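Local atomic coordinates of phytanoyl-CoA dioxygenase (Streptomyces malaysiense, PDB entry 6ZYL), a protein that probably acts as an iron- and 2-oxoglutarate-dependent oxygenase and, as the non-heme monooxygenase ThoJ, catalyses beta-hydroxylation of the peptide thioholgamide. Residues R161-H174 / G187-A199. Residues are numbered along the deposited sequence; the frame is centred on the assembly and turned at random.
Sequences RYARGSHLHGALPH and GEEIAVDIDEAAA
His174 lays its imidazole flat against the Ile190 backbone, with Ile190 CA 3.7 Å from the ring centroid and almost on the ring normal, a CH-pi contact. CG stands beside the backbone N (chi1 -82°), and from there His174 ND1 donates to Leu172 O at 2.7 Å, the acceptor nearly in the ring plane, though the donor stands above the plane of the Leu172 carbonyl; NE2 bonds Gln129 N, and with both nitrogens engaged the ring's rotation is fixed. With an alanine in its place, Leu172 O and Gln129 N would probably lose these partners and the flank of Ile190 its cover. Alongside, Ala191 N donates to Pro173 O (2.9 Å), and Leu172 CD1 meets Ile190 CD1 at 3.9 Å. The first segment leaves strand 160-162, the second runs back to strand 200-201, its antiparallel neighbour in the smaller four-stranded sheet of this PhyH-family fold. Beside these strands Ala163 CB touches Ile194 CG2 (3.8 Å), and a water bridges Arg164 N and Ala198 O. On the solvent side Glu196 reaches across Arg161 in a two-pronged salt bridge: Arg161 NH2 to the syn lone pair of Glu196 OE2 at 3.2 Å, and a weak, bent bond from NE to OE1, guanidinium and carboxylate planes 34° apart. Trp127 NE1 also bonds OE2.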
loop_
_atom_site.group_PDB
_atom_site.type_symbol
_atom_site.label_atom_id
_atom_site.label_comp_id
_atom_site.label_asym_id
_atom_site.label_seq_id
_atom_site.Cartn_x
_atom_site.Cartn_y
_atom_site.Cartn_z
ATOM N N ARG A 161 11.954 -5.826 4.877
ATOM C CA ARG A 161 13.311 -5.656 4.375
ATOM C C ARG A 161 13.261 -5.391 2.877
ATOM O O ARG A 161 12.474 -6.012 2.159
ATOM C CB ARG A 161 14.177 -6.898 4.610
ATOM C CG ARG A 161 14.125 -7.511 5.985
ATOM C CD ARG A 161 15.294 -8.480 6.168
ATOM N NE ARG A 161 15.072 -9.778 5.529
ATOM C CZ ARG A 161 14.178 -10.673 5.940
ATOM N NH1 ARG A 161 13.409 -10.410 6.988
ATOM N NH2 ARG A 161 14.049 -11.829 5.303
ATOM N N TYR A 162 14.126 -4.499 2.399
ATOM C CA TYR A 162 14.220 -4.201 0.978
ATOM C C TYR A 162 15.486 -4.809 0.383
ATOM O O TYR A 162 16.505 -4.948 1.064
ATOM C CB TYR A 162 14.247 -2.692 0.716
ATOM C CG TYR A 162 12.949 -1.955 0.931
ATOM C CD1 TYR A 162 11.722 -2.561 0.698
ATOM C CD2 TYR A 162 12.958 -0.635 1.356
ATOM C CE1 TYR A 162 10.539 -1.868 0.893
ATOM C CE2 TYR A 162 11.791 0.061 1.548
ATOM C CZ TYR A 162 10.585 -0.554 1.318
ATOM O OH TYR A 162 9.430 0.161 1.524
ATOM N N ALA A 163 15.418 -5.147 -0.905
ATOM C CA ALA A 163 16.580 -5.565 -1.692
ATOM C C ALA A 163 16.920 -4.413 -2.634
ATOM O O ALA A 163 16.269 -4.231 -3.667
ATOM C CB ALA A 163 16.295 -6.854 -2.457
ATOM N N ARG A 164 17.933 -3.631 -2.270
ATOM C CA ARG A 164 18.302 -2.451 -3.045
ATOM C C ARG A 164 18.548 -2.810 -4.504
ATOM O O ARG A 164 19.236 -3.788 -4.812
ATOM C CB ARG A 164 19.550 -1.811 -2.434
ATOM C CG ARG A 164 19.861 -0.408 -2.922
ATOM C CD ARG A 164 21.120 0.134 -2.238
ATOM N NE ARG A 164 20.814 0.895 -1.028
ATOM C CZ ARG A 164 21.103 0.498 0.208
ATOM N NH1 ARG A 164 21.720 -0.658 0.419
ATOM N NH2 ARG A 164 20.780 1.265 1.240
ATOM N N GLY A 165 17.969 -2.016 -5.400
ATOM C CA GLY A 165 18.155 -2.202 -6.823
ATOM C C GLY A 165 17.409 -3.362 -7.440
ATOM O O GLY A 165 17.519 -3.567 -8.654
ATOM N N SER A 166 16.640 -4.118 -6.658
ATOM C CA SER A 166 15.950 -5.298 -7.167
ATOM C C SER A 166 14.801 -4.966 -8.108
ATOM O O SER A 166 14.146 -5.893 -8.599
ATOM C CB SER A 166 15.421 -6.124 -5.994
ATOM O OG SER A 166 14.551 -5.350 -5.182
ATOM N N HIS A 167 14.550 -3.688 -8.383
ATOM C CA HIS A 167 13.383 -3.263 -9.143
ATOM C C HIS A 167 13.676 -2.975 -10.609
ATOM O O HIS A 167 12.736 -2.727 -11.371
ATOM C CB HIS A 167 12.798 -1.992 -8.518
ATOM C CG HIS A 167 13.693 -0.796 -8.655
ATOM N ND1 HIS A 167 14.971 -0.763 -8.139
ATOM C CD2 HIS A 167 13.500 0.400 -9.260
ATOM C CE1 HIS A 167 15.526 0.403 -8.418
ATOM N NE2 HIS A 167 14.654 1.129 -9.094
ATOM N N LEU A 168 14.942 -2.997 -11.020
ATOM C CA LEU A 168 15.319 -2.383 -12.287
ATOM C C LEU A 168 14.853 -3.175 -13.502
ATOM O O LEU A 168 14.840 -2.625 -14.608
ATOM C CB LEU A 168 16.835 -2.195 -12.327
ATOM C CG LEU A 168 17.342 -1.198 -11.281
ATOM C CD1 LEU A 168 18.823 -1.368 -10.997
ATOM C CD2 LEU A 168 17.041 0.233 -11.731
ATOM N N HIS A 169 14.458 -4.437 -13.331
ATOM C CA HIS A 169 13.948 -5.243 -14.434
ATOM C C HIS A 169 12.454 -5.521 -14.303
ATOM O O HIS A 169 11.952 -6.488 -14.886
ATOM C CB HIS A 169 14.725 -6.555 -14.533
ATOM C CG HIS A 169 16.184 -6.375 -14.813
ATOM N ND1 HIS A 169 16.655 -5.517 -15.785
ATOM C CD2 HIS A 169 17.278 -6.939 -14.249
ATOM C CE1 HIS A 169 17.976 -5.562 -15.806
ATOM N NE2 HIS A 169 18.378 -6.417 -14.885
ATOM N N GLY A 170 11.733 -4.694 -13.550
ATOM C CA GLY A 170 10.310 -4.904 -13.388
ATOM C C GLY A 170 10.008 -6.193 -12.638
ATOM O O GLY A 170 10.866 -6.783 -11.978
ATOM N N ALA A 171 8.754 -6.626 -12.749
ATOM C CA ALA A 171 8.332 -7.857 -12.094
ATOM C C ALA A 171 9.119 -9.036 -12.649
ATOM O O ALA A 171 9.426 -9.094 -13.840
ATOM C CB ALA A 171 6.833 -8.078 -12.296
ATOM N N LEU A 172 9.443 -9.973 -11.791
ATOM C CA LEU A 172 10.202 -11.154 -12.147
ATOM C C LEU A 172 9.413 -12.389 -11.830
ATOM O O LEU A 172 8.456 -12.317 -11.109
ATOM C CB LEU A 172 11.519 -11.192 -11.401
ATOM C CG LEU A 172 12.347 -9.970 -11.662
ATOM C CD1 LEU A 172 13.595 -9.944 -10.834
ATOM C CD2 LEU A 172 12.664 -9.829 -13.125
ATOM N N PRO A 173 9.824 -13.550 -12.369
ATOM C CA PRO A 173 9.016 -14.728 -12.084
ATOM C C PRO A 173 8.999 -15.106 -10.617
ATOM O O PRO A 173 9.954 -14.916 -9.913
ATOM C CB PRO A 173 9.703 -15.827 -12.869
ATOM C CG PRO A 173 10.565 -15.145 -13.846
ATOM C CD PRO A 173 11.007 -13.915 -13.155
ATOM N N HIS A 174 7.874 -15.618 -10.167
ATOM C CA HIS A 174 7.713 -15.991 -8.802
ATOM C C HIS A 174 7.223 -17.424 -8.753
ATOM O O HIS A 174 7.455 -18.129 -7.797
ATOM C CB HIS A 174 6.689 -15.071 -8.138
ATOM C CG HIS A 174 7.228 -13.749 -7.675
ATOM N ND1 HIS A 174 7.697 -12.781 -8.527
ATOM C CD2 HIS A 174 7.293 -13.214 -6.441
ATOM C CE1 HIS A 174 8.069 -11.735 -7.835
ATOM N NE2 HIS A 174 7.830 -11.970 -6.570
ATOM N N GLY A 187 4.106 -17.424 1.240
ATOM C CA GLY A 187 3.782 -16.798 -0.030
ATOM C C GLY A 187 4.694 -17.287 -1.123
ATOM O O GLY A 187 5.705 -17.862 -0.822
ATOM N N GLU A 188 4.402 -17.011 -2.388
ATOM C CA GLU A 188 5.327 -17.469 -3.410
ATOM C C GLU A 188 6.540 -16.519 -3.426
ATOM O O GLU A 188 6.473 -15.400 -2.997
ATOM C CB GLU A 188 4.670 -17.803 -4.790
ATOM C CG GLU A 188 3.493 -18.820 -4.743
ATOM C CD GLU A 188 3.796 -20.367 -4.904
ATOM O OE1 GLU A 188 4.957 -20.846 -5.084
ATOM O OE2 GLU A 188 2.806 -21.130 -4.844
ATOM N N GLU A 189 7.653 -16.977 -3.933
ATOM C CA GLU A 189 8.848 -16.220 -3.843
ATOM C C GLU A 189 9.496 -15.860 -5.160
ATOM O O GLU A 189 9.427 -16.584 -6.107
ATOM C CB GLU A 189 9.761 -17.002 -2.889
ATOM C CG GLU A 189 11.212 -17.222 -3.203
ATOM C CD GLU A 189 11.814 -18.369 -2.374
ATOM O OE1 GLU A 189 12.892 -18.858 -2.719
ATOM O OE2 GLU A 189 11.222 -18.818 -1.386
ATOM N N ILE A 190 10.142 -14.721 -5.215
ATOM C CA ILE A 190 10.769 -14.276 -6.416
ATOM C C ILE A 190 11.871 -15.295 -6.776
ATOM O O ILE A 190 12.612 -15.720 -5.920
ATOM C CB ILE A 190 11.306 -12.872 -6.193
ATOM C CG1 ILE A 190 11.862 -12.288 -7.459
ATOM C CG2 ILE A 190 12.351 -12.896 -5.137
ATOM C CD1 ILE A 190 12.071 -10.813 -7.402
ATOM N N ALA A 191 11.967 -15.683 -8.037
ATOM C CA ALA A 191 12.942 -16.671 -8.454
ATOM C C ALA A 191 14.255 -16.041 -8.773
ATOM O O ALA A 191 14.724 -16.056 -9.884
ATOM C CB ALA A 191 12.439 -17.434 -9.643
ATOM N N VAL A 192 14.853 -15.540 -7.729
ATOM C CA VAL A 192 16.136 -14.847 -7.765
ATOM C C VAL A 192 16.772 -14.903 -6.390
ATOM O O VAL A 192 16.082 -14.877 -5.368
ATOM C CB VAL A 192 15.971 -13.386 -8.252
ATOM C CG1 VAL A 192 17.153 -12.545 -7.850
ATOM C CG2 VAL A 192 15.929 -13.364 -9.785
ATOM N N ASP A 193 18.100 -14.965 -6.375
ATOM C CA ASP A 193 18.862 -14.998 -5.136
ATOM C C ASP A 193 18.998 -13.584 -4.588
ATOM O O ASP A 193 19.600 -12.716 -5.233
ATOM C CB ASP A 193 20.237 -15.614 -5.383
ATOM C CG ASP A 193 20.166 -17.104 -5.654
ATOM O OD1 ASP A 193 19.387 -17.797 -4.967
ATOM O OD2 ASP A 193 20.890 -17.582 -6.554
ATOM N N ILE A 194 18.440 -13.353 -3.405
ATOM C CA ILE A 194 18.532 -12.068 -2.724
ATOM C C ILE A 194 19.642 -12.159 -1.688
ATOM O O ILE A 194 19.729 -13.146 -0.946
ATOM C CB ILE A 194 17.194 -11.685 -2.068
ATOM C CG1 ILE A 194 16.072 -11.670 -3.109
ATOM C CG2 ILE A 194 17.317 -10.334 -1.378
ATOM C CD1 ILE A 194 16.120 -10.491 -4.057
ATOM N N ASP A 195 20.492 -11.137 -1.637
ATOM C CA ASP A 195 21.585 -11.082 -0.669
ATOM C C ASP A 195 21.029 -10.577 0.656
ATOM O O ASP A 195 20.824 -9.375 0.841
ATOM C CB ASP A 195 22.708 -10.188 -1.179
ATOM C CG ASP A 195 23.895 -10.145 -0.235
ATOM O OD1 ASP A 195 23.854 -10.830 0.810
ATOM O OD2 ASP A 195 24.870 -9.427 -0.540
ATOM N N GLU A 196 20.791 -11.501 1.590
ATOM C CA GLU A 196 20.181 -11.128 2.862
ATOM C C GLU A 196 21.055 -10.159 3.646
ATOM O O GLU A 196 20.534 -9.290 4.356
ATOM C CB GLU A 196 19.906 -12.379 3.695
ATOM C CG GLU A 196 18.707 -13.182 3.229
ATOM C CD GLU A 196 17.399 -12.643 3.775
ATOM O OE1 GLU A 196 17.407 -11.543 4.368
ATOM O OE2 GLU A 196 16.362 -13.321 3.611
ATOM N N ALA A 197 22.380 -10.290 3.541
ATOM C CA ALA A 197 23.263 -9.394 4.277
ATOM C C ALA A 197 23.168 -7.965 3.761
ATOM O O ALA A 197 23.334 -7.015 4.536
ATOM C CB ALA A 197 24.707 -9.891 4.195
ATOM N N ALA A 198 22.903 -7.791 2.467
ATOM C CA ALA A 198 22.755 -6.467 1.880
ATOM C C ALA A 198 21.341 -5.913 2.005
ATOM O O ALA A 198 21.125 -4.736 1.696
ATOM C CB ALA A 198 23.156 -6.503 0.400
ATOM N N ALA A 199 20.381 -6.722 2.447
ATOM C CA ALA A 199 19.015 -6.246 2.607
ATOM C C ALA A 199 18.967 -5.084 3.593
ATOM O O ALA A 199 19.817 -4.954 4.479
ATOM C CB ALA A 199 18.110 -7.380 3.085
HETATM O O HOH W 1 19.963 -4.828 -0.535
#